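Local atomic coordinates of AxyAgu115A (Amphibacillus xylanus NBRC 15112, PDB entry 6NPS), a protein that probably hydrolyses glucuronic acid side groups from arabinoglucuronoxylan, as a family GH115 alpha-glucuronidase. Residues D821-G824 with S828-K831; H387-T392 with L428-E433; N815-L820 with I932-P937. The protein carries 3 engineered substitutions. All coordinates share one frame; numbering follows the deposited sequence.

Interaction 1: D821-G824 with S828-K831; sequences DGYG and SAIK
Tyr823 and Ala829 make the apolar part of this contact: CD1 of the Tyr823 ring lies 3.6 Å from the Ala829 methyl CB. The ring approaches the methyl obliquely, and CB and CG of the tyrosine follow a little farther off, so the phenol runs past the strand with its root against the methyl and its hydroxyl well beyond. CG of Tyr823 is turned anti to the backbone N (chi1 -167°), which carries the ring alongside the strand to Glu433, whose OE1 is bonded to the tyrosine OH.

Backbone contacts come next. Ser828 brings its CA-H up to Tyr823 O, 3.3 Å from CA, in a bent C-H···O contact (124° at the hydrogen), while Ser828 CB rests 3.9 Å from Gly822 N. No direct hydrogen bond links the two segments. The segments belong to a beta hairpin in the C-terminal domain of the GH115 enzyme: strand 814-821 leads into the turn and strand 828-833 leaves it antiparallel, with Ala829 bonded through its backbone to Leu820. Where the chain swings out of the ladder, Gly822 takes a positive phi (69°), a backbone setting that suits glycine.

Water sits between the carbonyls: water 1 lies 2.9 Å from Tyr823 O and from Ser828 O and can donate to either, though with other acceptors in reach it may not serve both at once. The remaining polar groups find partners beyond the two segments. Ser828 OG is hydrogen-bonded to Glu799 OE1, and Gly822 O receives both Tyr427 OH and Lys515 NZ.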
ATOM      1  N   ASP A 821      35.026  11.465  12.859  1.00 34.96           N
ATOM      2  CA  ASP A 821      35.071  10.961  11.489  1.00 42.17           C
ATOM      3  C   ASP A 821      34.207   9.722  11.351  1.00 41.97           C
ATOM      4  O   ASP A 821      34.216   8.849  12.220  1.00 39.27           O
ATOM      5  CB  ASP A 821      36.504  10.608  11.083  1.00 53.11           C
ATOM      6  CG  ASP A 821      37.464  11.796  11.182  1.00 59.75           C
ATOM      7  OD1 ASP A 821      36.999  12.959  11.153  1.00 61.18           O
ATOM      8  OD2 ASP A 821      38.693  11.550  11.276  1.00 64.87           O
ATOM      9  N   GLY A 822      33.433   9.664  10.264  1.00 39.31           N
ATOM     10  CA  GLY A 822      32.639   8.475   9.961  1.00 36.87           C
ATOM     11  C   GLY A 822      31.488   8.207  10.900  1.00 36.94           C
ATOM     12  O   GLY A 822      30.820   7.183  10.759  1.00 36.42           O
ATOM     13  N   TYR A 823      31.208   9.104  11.835  1.00 36.44           N
ATOM     14  CA  TYR A 823      30.167   8.856  12.818  1.00 35.72           C
ATOM     15  C   TYR A 823      28.786   9.028  12.184  1.00 39.49           C
ATOM     16  O   TYR A 823      28.616   9.764  11.205  1.00 34.95           O
ATOM     17  CB  TYR A 823      30.361   9.803  14.004  1.00 32.71           C
ATOM     18  CG  TYR A 823      29.561   9.451  15.222  1.00 39.61           C
ATOM     19  CD1 TYR A 823      28.254   9.866  15.331  1.00 38.68           C
ATOM     20  CD2 TYR A 823      30.107   8.705  16.276  1.00 35.13           C
ATOM     21  CE1 TYR A 823      27.508   9.560  16.407  1.00 45.21           C
ATOM     22  CE2 TYR A 823      29.336   8.391  17.391  1.00 35.57           C
ATOM     23  CZ  TYR A 823      28.039   8.827  17.442  1.00 45.29           C
ATOM     24  OH  TYR A 823      27.217   8.552  18.514  1.00 47.98           O
ATOM     25  N   GLY A 824      27.806   8.270  12.692  1.00 36.64           N
ATOM     26  CA  GLY A 824      26.422   8.525  12.327  1.00 35.91           C
ATOM     27  C   GLY A 824      25.975   7.905  11.007  1.00 37.84           C
ATOM     28  O   GLY A 824      26.602   6.998  10.447  1.00 37.31           O
ATOM     29  N   SER A 828      29.523  12.450   9.076  1.00 34.56           N
ATOM     30  CA  SER A 828      30.224  12.498  10.360  1.00 37.81           C
ATOM     31  C   SER A 828      29.326  13.248  11.327  1.00 34.90           C
ATOM     32  O   SER A 828      28.161  13.536  11.024  1.00 35.57           O
ATOM     33  CB  SER A 828      31.608  13.160  10.233  1.00 40.92           C
ATOM     34  OG  SER A 828      31.476  14.542   9.917  1.00 39.74           O
ATOM     35  N   ALA A 829      29.873  13.592  12.486  1.00 31.50           N
ATOM     36  CA  ALA A 829      29.079  14.291  13.473  1.00 29.08           C
ATOM     37  C   ALA A 829      30.026  15.186  14.241  1.00 30.76           C
ATOM     38  O   ALA A 829      31.236  14.983  14.221  1.00 33.18           O
ATOM     39  CB  ALA A 829      28.366  13.315  14.451  1.00 31.43           C
ATOM     40  N   ILE A 830      29.467  16.158  14.939  1.00 34.87           N
ATOM     41  CA  ILE A 830      30.286  16.997  15.808  1.00 36.33           C
ATOM     42  C   ILE A 830      29.750  16.835  17.219  1.00 34.82           C
ATOM     43  O   ILE A 830      28.553  16.618  17.420  1.00 31.00           O
ATOM     44  CB  ILE A 830      30.300  18.481  15.379  1.00 35.29           C
ATOM     45  CG1 ILE A 830      28.891  19.093  15.457  1.00 31.22           C
ATOM     46  CG2 ILE A 830      30.893  18.655  13.965  1.00 33.73           C
ATOM     47  CD1 ILE A 830      28.907  20.601  15.243  1.00 35.09           C
ATOM     48  N   LYS A 831      30.648  16.905  18.192  1.00 33.27           N
ATOM     49  CA  LYS A 831      30.300  16.703  19.590  1.00 34.59           C
ATOM     50  C   LYS A 831      31.264  17.531  20.430  1.00 35.14           C
ATOM     51  O   LYS A 831      32.438  17.648  20.086  1.00 36.98           O
ATOM     52  CB  LYS A 831      30.357  15.207  19.956  1.00 31.83           C
ATOM     53  CG  LYS A 831      29.984  14.936  21.400  1.00 40.76           C
ATOM     54  CD  LYS A 831      30.130  13.458  21.757  1.00 43.28           C
ATOM     55  CE  LYS A 831      29.753  13.233  23.202  1.00 48.14           C
ATOM     56  NZ  LYS A 831      29.867  11.808  23.620  1.00 48.26           N
TER
HETATM   57  O   HOH W   1      26.505  11.340  10.082  1.00 33.18           O

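Interaction 2: H387-T392 with L428-E433; sequences HGNLRT and LPKIWE
Lys430 NZ is gripped by several groups: it donates to Asn389 OD1 at 2.9 Å, gives a second bond to water 2 at 2.7 Å, and has a third partner in Gln867 OE1. The lysine projects from the first turn of helix 428-440, which connects strands 405-410 and 446-450, neighbours in the parallel eight-stranded sheet of a TIM-barrel-type domain. Asn389 belongs to the loop between strands 379-383 and 405-410, so the bond ties a loop beyond one barrel strand to a helix that comes after the next.

Lys430 reaches the loop by a kinked route. CG starts anti to the backbone N (chi1 171°), but the chain then bends at chi2 and again at chi4, which turns NZ toward the asparagine; the two side chains cross at about a right angle. The ammonium nitrogen meets the amide oxygen with a C=O···N angle of 138°, tilted 32° from the carbonyl plane. At the other end of the amide, Asn389 ND2 is bonded to Asp385 OD2, and together the two bonds would fix which way the amide is flipped. The polarised CE methylene of Lys430, next to the ammonium, also lies against oxygen, 3.5 Å from Gly388 O.

The site is buried, and its ammonium group, probably charged, is surrounded by oxygens, with Tyr823 packed against the lysine side chain. Water 2 completes a second bridge between helix and loop, accepting from Lys430 NZ and donating to His387 O at 2.7 Å.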
ATOM      1  N   HIS A 387      19.926  -0.724  23.082  1.00 26.97           N
ATOM      2  CA  HIS A 387      20.234  -0.468  21.687  1.00 30.04           C
ATOM      3  C   HIS A 387      21.549   0.255  21.512  1.00 33.29           C
ATOM      4  O   HIS A 387      21.831   0.741  20.418  1.00 30.99           O
ATOM      5  CB  HIS A 387      19.083   0.291  21.054  1.00 29.80           C
ATOM      6  CG  HIS A 387      17.871  -0.573  20.947  1.00 30.29           C
ATOM      7  ND1 HIS A 387      17.541  -1.244  19.787  1.00 29.95           N
ATOM      8  CD2 HIS A 387      16.971  -0.953  21.883  1.00 29.62           C
ATOM      9  CE1 HIS A 387      16.465  -1.974  20.003  1.00 32.23           C
ATOM     10  NE2 HIS A 387      16.101  -1.826  21.274  1.00 31.06           N
ATOM     11  N   GLY A 388      22.359   0.333  22.564  1.00 30.17           N
ATOM     12  CA  GLY A 388      23.679   0.899  22.424  1.00 28.34           C
ATOM     13  C   GLY A 388      23.775   2.377  22.726  1.00 31.25           C
ATOM     14  O   GLY A 388      24.833   2.980  22.464  1.00 29.14           O
ATOM     15  N   ASN A 389      22.736   2.964  23.310  1.00 27.07           N
ATOM     16  CA  ASN A 389      22.734   4.356  23.748  1.00 29.21           C
ATOM     17  C   ASN A 389      22.708   4.357  25.268  1.00 27.71           C
ATOM     18  O   ASN A 389      21.804   3.767  25.866  1.00 31.86           O
ATOM     19  CB  ASN A 389      21.515   5.090  23.197  1.00 28.44           C
ATOM     20  CG  ASN A 389      21.371   4.895  21.711  1.00 35.02           C
ATOM     21  OD1 ASN A 389      22.208   5.402  20.920  1.00 35.98           O
ATOM     22  ND2 ASN A 389      20.323   4.159  21.300  1.00 29.88           N
ATOM     23  N   LEU A 390      23.698   4.993  25.892  1.00 30.72           N
ATOM     24  CA  LEU A 390      23.668   5.089  27.348  1.00 33.56           C
ATOM     25  C   LEU A 390      22.380   5.752  27.811  1.00 35.46           C
ATOM     26  O   LEU A 390      21.698   6.447  27.051  1.00 32.71           O
ATOM     27  CB  LEU A 390      24.849   5.894  27.880  1.00 31.54           C
ATOM     28  CG  LEU A 390      26.227   5.474  27.355  1.00 38.17           C
ATOM     29  CD1 LEU A 390      27.339   6.260  28.080  1.00 39.19           C
ATOM     30  CD2 LEU A 390      26.477   3.962  27.467  1.00 35.44           C
ATOM     31  N   ARG A 391      22.072   5.536  29.087  1.00 29.21           N
ATOM     32  CA  ARG A 391      21.005   6.232  29.786  1.00 36.15           C
ATOM     33  C   ARG A 391      21.625   7.248  30.738  1.00 36.53           C
ATOM     34  O   ARG A 391      22.534   7.988  30.344  1.00 40.52           O
ATOM     35  CB  ARG A 391      20.113   5.196  30.512  1.00 35.20           C
ATOM     36  CG  ARG A 391      19.458   4.214  29.516  1.00 37.08           C
ATOM     37  CD  ARG A 391      18.624   3.136  30.262  1.00 43.42           C
ATOM     38  NE  ARG A 391      17.516   3.775  30.943  1.00 56.02           N
ATOM     39  CZ  ARG A 391      16.686   3.160  31.779  1.00 71.32           C
ATOM     40  NH1 ARG A 391      16.850   1.868  32.059  1.00 76.66           N
ATOM     41  NH2 ARG A 391      15.702   3.844  32.347  1.00 72.29           N
ATOM     42  N   THR A 392      21.150   7.327  31.975  1.00 35.94           N
ATOM     43  CA  THR A 392      21.747   8.295  32.887  1.00 36.36           C
ATOM     44  C   THR A 392      23.106   7.806  33.362  1.00 39.52           C
ATOM     45  O   THR A 392      23.446   6.618  33.269  1.00 39.68           O
ATOM     46  CB  THR A 392      20.865   8.567  34.090  1.00 44.42           C
ATOM     47  OG1 THR A 392      20.781   7.378  34.878  1.00 49.53           O
ATOM     48  CG2 THR A 392      19.490   9.012  33.626  1.00 38.61           C
ATOM     49  N   LEU A 428      32.246   0.619  15.361  1.00 25.17           N
ATOM     50  CA  LEU A 428      33.237   1.051  16.350  1.00 25.53           C
ATOM     51  C   LEU A 428      33.142   2.516  16.740  1.00 28.93           C
ATOM     52  O   LEU A 428      33.235   2.806  17.947  1.00 29.61           O
ATOM     53  CB  LEU A 428      34.656   0.721  15.863  1.00 27.97           C
ATOM     54  CG  LEU A 428      34.991  -0.777  15.742  1.00 34.03           C
ATOM     55  CD1 LEU A 428      36.529  -0.976  15.751  1.00 31.59           C
ATOM     56  CD2 LEU A 428      34.356  -1.660  16.825  1.00 33.51           C
ATOM     57  N   PRO A 429      32.950   3.472  15.816  1.00 29.62           N
ATOM     58  CA  PRO A 429      32.858   4.882  16.238  1.00 26.49           C
ATOM     59  C   PRO A 429      31.789   5.150  17.257  1.00 26.11           C
ATOM     60  O   PRO A 429      31.984   5.974  18.162  1.00 30.32           O
ATOM     61  CB  PRO A 429      32.552   5.619  14.910  1.00 30.86           C
ATOM     62  CG  PRO A 429      33.276   4.777  13.888  1.00 32.05           C
ATOM     63  CD  PRO A 429      33.042   3.349  14.338  1.00 29.14           C
ATOM     64  N   LYS A 430      30.634   4.495  17.114  1.00 27.28           N
ATOM     65  CA  LYS A 430      29.563   4.644  18.080  1.00 29.10           C
ATOM     66  C   LYS A 430      29.940   4.026  19.425  1.00 31.73           C
ATOM     67  O   LYS A 430      29.712   4.626  20.491  1.00 30.43           O
ATOM     68  CB  LYS A 430      28.304   3.988  17.526  1.00 28.40           C
ATOM     69  CG  LYS A 430      27.136   3.856  18.514  1.00 35.75           C
ATOM     70  CD  LYS A 430      26.390   5.141  18.676  1.00 42.86           C
ATOM     71  CE  LYS A 430      25.120   4.935  19.540  1.00 49.64           C
ATOM     72  NZ  LYS A 430      23.906   4.556  18.761  1.00 46.60           N
ATOM     73  N   ILE A 431      30.505   2.821  19.396  1.00 26.67           N
ATOM     74  CA  ILE A 431      30.947   2.181  20.643  1.00 29.97           C
ATOM     75  C   ILE A 431      31.960   3.053  21.354  1.00 29.80           C
ATOM     76  O   ILE A 431      31.912   3.207  22.586  1.00 32.18           O
ATOM     77  CB  ILE A 431      31.528   0.778  20.376  1.00 30.52           C
ATOM     78  CG1 ILE A 431      30.470  -0.123  19.752  1.00 34.88           C
ATOM     79  CG2 ILE A 431      32.000   0.116  21.679  1.00 29.58           C
ATOM     80  CD1 ILE A 431      31.085  -1.408  19.150  1.00 34.19           C
ATOM     81  N   TRP A 432      32.941   3.593  20.597  1.00 31.71           N
ATOM     82  CA  TRP A 432      33.948   4.453  21.208  1.00 28.60           C
ATOM     83  C   TRP A 432      33.290   5.667  21.853  1.00 29.37           C
ATOM     84  O   TRP A 432      33.594   6.015  23.000  1.00 31.61           O
ATOM     85  CB  TRP A 432      35.000   4.881  20.171  1.00 27.47           C
ATOM     86  CG  TRP A 432      36.020   5.824  20.710  1.00 29.44           C
ATOM     87  CD1 TRP A 432      37.241   5.491  21.219  1.00 31.48           C
ATOM     88  CD2 TRP A 432      35.909   7.248  20.831  1.00 32.33           C
ATOM     89  NE1 TRP A 432      37.895   6.607  21.639  1.00 31.67           N
ATOM     90  CE2 TRP A 432      37.111   7.706  21.398  1.00 33.26           C
ATOM     91  CE3 TRP A 432      34.921   8.179  20.498  1.00 32.27           C
ATOM     92  CZ2 TRP A 432      37.347   9.055  21.663  1.00 32.58           C
ATOM     93  CZ3 TRP A 432      35.163   9.524  20.762  1.00 31.05           C
ATOM     94  CH2 TRP A 432      36.365   9.946  21.322  1.00 31.91           C
ATOM     95  N   GLU A 433      32.363   6.316  21.135  1.00 30.05           N
ATOM     96  CA  GLU A 433      31.760   7.538  21.658  1.00 32.51           C
ATOM     97  C   GLU A 433      30.961   7.260  22.931  1.00 29.85           C
ATOM     98  O   GLU A 433      31.002   8.034  23.888  1.00 29.77           O
ATOM     99  CB  GLU A 433      30.864   8.175  20.591  1.00 33.69           C
ATOM    100  CG  GLU A 433      30.284   9.527  20.980  1.00 42.67           C
ATOM    101  CD  GLU A 433      28.818   9.416  21.411  1.00 58.72           C
ATOM    102  OE1 GLU A 433      28.168   8.404  21.043  1.00 63.52           O
ATOM    103  OE2 GLU A 433      28.316  10.334  22.102  1.00 66.11           O
TER
HETATM  104  O   HOH W   2      23.846   1.858  18.918  1.00 40.46           O

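Interaction 3: N815-L820 with I932-P937; sequences NRFEVL and IYAVSP
Phe817 points its ring edge at strand 926-934: CZ is 3.6 Å from Ala934 N, which lies near the ring plane, and 3.7 Å from the Ala934 methyl CB. The carbonyl carbon of Tyr933 also sits at this edge. CE2, next round the ring, comes 3.6 Å from Ile932 O, this time obliquely. The phenylalanine thus meets mainly the backbone of residues 932 to 934, with the small alanine side chain beside it, and no hydrogen bond crosses the contact. CG of Phe817 stands anti to its carbonyl carbon, beside the backbone N (chi1 -82°), and from there the ring extends straight across toward the other strand. Ala934 directs its methyl back toward the ring, whereas Tyr933 turns the opposite way, its OH bonded to Gln883. Ile932 offers chiefly its carbonyl; its side chain leads off to Leu941 and Ile944 of strand 940-948.

The neighbours of Phe817 in its own strand take the other face. There Arg816 holds Glu818 side-on, with NE at 2.8 Å and NH2 at 3.2 Å from the same oxygen, OE2, in a salt bridge. The carboxylate oxygen lies in the guanidinium plane and is met on its anti side; both N-H groups converge on this one atom, so the grip does not by itself fix the turn of the carboxylate.

The axes of strands 815-820 and 932-934 come within 8.6 Å of each other, their directions 112° apart, so this is packing of beta layers rather than edge pairing in the C-terminal domain, consistent with the beta-sandwich of galactose-binding-like domains. Strand 814-821 pairs with 803-808 and 828-833, strand 926-934 with 847-854 and 879-884; Ile830 of strand 828-833 also touches Phe817, and Leu820 faces Trp432 and Glu433 of helix 428-440.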
ATOM      1  N   ASN A 815      37.686  23.512  25.775  1.00 41.81           N
ATOM      2  CA  ASN A 815      36.356  22.982  25.489  1.00 40.82           C
ATOM      3  C   ASN A 815      36.015  23.343  24.052  1.00 38.93           C
ATOM      4  O   ASN A 815      35.979  24.526  23.693  1.00 37.09           O
ATOM      5  CB  ASN A 815      35.300  23.525  26.456  1.00 41.99           C
ATOM      6  CG  ASN A 815      35.776  23.529  27.906  1.00 44.79           C
ATOM      7  OD1 ASN A 815      36.086  22.489  28.484  1.00 44.02           O
ATOM      8  ND2 ASN A 815      35.863  24.722  28.489  1.00 47.40           N
ATOM      9  N   ARG A 816      35.732  22.336  23.237  1.00 38.89           N
ATOM     10  CA  ARG A 816      35.623  22.580  21.807  1.00 37.70           C
ATOM     11  C   ARG A 816      34.753  21.517  21.170  1.00 36.92           C
ATOM     12  O   ARG A 816      34.686  20.385  21.654  1.00 38.49           O
ATOM     13  CB  ARG A 816      37.008  22.573  21.147  1.00 37.11           C
ATOM     14  CG  ARG A 816      37.645  21.179  21.067  1.00 39.44           C
ATOM     15  CD  ARG A 816      38.165  20.668  22.451  1.00 44.66           C
ATOM     16  NE  ARG A 816      38.745  19.332  22.326  1.00 44.20           N
ATOM     17  CZ  ARG A 816      39.092  18.552  23.340  1.00 46.88           C
ATOM     18  NH1 ARG A 816      38.901  18.950  24.588  1.00 43.19           N
ATOM     19  NH2 ARG A 816      39.612  17.351  23.098  1.00 48.85           N
ATOM     20  N   PHE A 817      34.110  21.877  20.063  1.00 36.08           N
ATOM     21  CA  PHE A 817      33.537  20.859  19.199  1.00 36.61           C
ATOM     22  C   PHE A 817      34.621  20.093  18.455  1.00 34.70           C
ATOM     23  O   PHE A 817      35.585  20.666  17.961  1.00 35.67           O
ATOM     24  CB  PHE A 817      32.562  21.480  18.202  1.00 36.92           C
ATOM     25  CG  PHE A 817      31.195  21.722  18.778  1.00 34.84           C
ATOM     26  CD1 PHE A 817      30.273  20.719  18.822  1.00 34.47           C
ATOM     27  CD2 PHE A 817      30.868  22.988  19.297  1.00 34.18           C
ATOM     28  CE1 PHE A 817      29.001  20.920  19.390  1.00 35.79           C
ATOM     29  CE2 PHE A 817      29.637  23.215  19.816  1.00 35.21           C
ATOM     30  CZ  PHE A 817      28.685  22.178  19.871  1.00 36.17           C
ATOM     31  N   GLU A 818      34.464  18.787  18.392  1.00 37.40           N
ATOM     32  CA  GLU A 818      35.351  17.922  17.632  1.00 40.64           C
ATOM     33  C   GLU A 818      34.561  17.212  16.541  1.00 39.62           C
ATOM     34  O   GLU A 818      33.398  16.831  16.762  1.00 41.10           O
ATOM     35  CB  GLU A 818      35.993  16.865  18.542  1.00 41.56           C
ATOM     36  CG  GLU A 818      36.919  17.418  19.599  1.00 48.20           C
ATOM     37  CD  GLU A 818      38.354  17.533  19.113  1.00 60.35           C
ATOM     38  OE1 GLU A 818      38.600  17.290  17.910  1.00 65.38           O
ATOM     39  OE2 GLU A 818      39.231  17.880  19.933  1.00 65.25           O
ATOM     40  N   VAL A 819      35.200  16.955  15.400  1.00 32.98           N
ATOM     41  CA  VAL A 819      34.572  16.156  14.348  1.00 30.85           C
ATOM     42  C   VAL A 819      34.896  14.699  14.621  1.00 37.28           C
ATOM     43  O   VAL A 819      36.073  14.336  14.740  1.00 40.19           O
ATOM     44  CB  VAL A 819      35.063  16.554  12.947  1.00 33.43           C
ATOM     45  CG1 VAL A 819      34.388  15.654  11.847  1.00 34.08           C
ATOM     46  CG2 VAL A 819      34.817  18.067  12.672  1.00 37.61           C
ATOM     47  N   LEU A 820      33.851  13.870  14.726  1.00 33.64           N
ATOM     48  CA  LEU A 820      33.976  12.423  14.840  1.00 34.03           C
ATOM     49  C   LEU A 820      33.881  11.857  13.425  1.00 33.29           C
ATOM     50  O   LEU A 820      32.791  11.781  12.859  1.00 33.87           O
ATOM     51  CB  LEU A 820      32.883  11.860  15.746  1.00 33.13           C
ATOM     52  CG  LEU A 820      32.920  12.339  17.208  1.00 38.98           C
ATOM     53  CD1 LEU A 820      31.701  11.824  18.041  1.00 42.02           C
ATOM     54  CD2 LEU A 820      34.180  11.837  17.833  1.00 43.32           C
ATOM     55  N   ILE A 932      25.786  27.344  16.863  1.00 37.50           N
ATOM     56  CA  ILE A 932      25.274  26.281  17.715  1.00 39.21           C
ATOM     57  C   ILE A 932      26.224  26.117  18.896  1.00 38.16           C
ATOM     58  O   ILE A 932      27.432  25.879  18.717  1.00 37.09           O
ATOM     59  CB  ILE A 932      25.116  24.970  16.943  1.00 37.52           C
ATOM     60  CG1 ILE A 932      24.274  25.245  15.687  1.00 41.51           C
ATOM     61  CG2 ILE A 932      24.534  23.887  17.837  1.00 35.90           C
ATOM     62  CD1 ILE A 932      23.968  24.017  14.929  1.00 47.78           C
ATOM     63  N   TYR A 933      25.688  26.278  20.103  1.00 39.02           N
ATOM     64  CA  TYR A 933      26.460  26.151  21.334  1.00 38.30           C
ATOM     65  C   TYR A 933      26.153  24.814  21.990  1.00 41.76           C
ATOM     66  O   TYR A 933      24.985  24.394  22.065  1.00 39.57           O
ATOM     67  CB  TYR A 933      26.124  27.260  22.338  1.00 39.85           C
ATOM     68  CG  TYR A 933      26.473  28.666  21.963  1.00 47.12           C
ATOM     69  CD1 TYR A 933      25.672  29.406  21.104  1.00 50.72           C
ATOM     70  CD2 TYR A 933      27.588  29.294  22.518  1.00 50.55           C
ATOM     71  CE1 TYR A 933      25.995  30.727  20.780  1.00 50.64           C
ATOM     72  CE2 TYR A 933      27.917  30.609  22.199  1.00 47.88           C
ATOM     73  CZ  TYR A 933      27.111  31.316  21.338  1.00 52.15           C
ATOM     74  OH  TYR A 933      27.418  32.620  21.027  1.00 59.51           O
ATOM     75  N   ALA A 934      27.188  24.164  22.515  1.00 37.63           N
ATOM     76  CA  ALA A 934      26.944  22.999  23.353  1.00 35.64           C
ATOM     77  C   ALA A 934      26.465  23.433  24.725  1.00 38.45           C
ATOM     78  O   ALA A 934      26.973  24.406  25.279  1.00 36.84           O
ATOM     79  CB  ALA A 934      28.203  22.150  23.508  1.00 37.88           C
ATOM     80  N   VAL A 935      25.494  22.687  25.292  1.00 35.26           N
ATOM     81  CA  VAL A 935      25.014  22.952  26.646  1.00 39.65           C
ATOM     82  C   VAL A 935      24.987  21.631  27.424  1.00 40.48           C
ATOM     83  O   VAL A 935      25.900  21.347  28.210  1.00 39.80           O
ATOM     84  CB  VAL A 935      23.631  23.646  26.609  1.00 42.61           C
ATOM     85  CG1 VAL A 935      23.060  23.898  28.042  1.00 39.56           C
ATOM     86  CG2 VAL A 935      23.712  24.956  25.797  1.00 43.09           C
ATOM     87  N   SER A 936      23.947  20.769  27.175  1.00 36.77           N
ATOM     88  CA  SER A 936      23.892  19.455  27.783  1.00 39.44           C
ATOM     89  C   SER A 936      24.864  18.492  27.122  1.00 38.19           C
ATOM     90  O   SER A 936      25.100  18.568  25.922  1.00 39.17           O
ATOM     91  CB  SER A 936      22.479  18.851  27.685  1.00 40.51           C
ATOM     92  OG  SER A 936      21.512  19.751  28.179  1.00 41.89           O
ATOM     93  N   PRO A 937      25.390  17.537  27.888  1.00 39.43           N
ATOM     94  CA  PRO A 937      26.103  16.391  27.292  1.00 38.80           C
ATOM     95  C   PRO A 937      25.170  15.515  26.444  1.00 38.08           C
ATOM     96  O   PRO A 937      23.949  15.540  26.592  1.00 39.68           O
ATOM     97  CB  PRO A 937      26.596  15.612  28.515  1.00 39.63           C
ATOM     98  CG  PRO A 937      26.515  16.593  29.695  1.00 40.47           C
ATOM     99  CD  PRO A 937      25.376  17.513  29.365  1.00 38.61           C
TER

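Interaction 2 comes first along the chain, closing a loop of 35 residues that includes strand 405-410 within the family region of the TIM-barrel clan. It is complete before the other two begin. Interaction 3 then spans 111 residues of the C-terminal domain, joining strand 814-821 to strand 926-934, and interaction 1, closing a turn of just three intervening residues, nests inside it. Interactions 1 and 3 share the hairpin of strands 814-821 and 828-833. That hairpin lies against helix 428-440, where Glu433 takes a salt bridge from Lys831, so barrel region and C-terminal domain meet here.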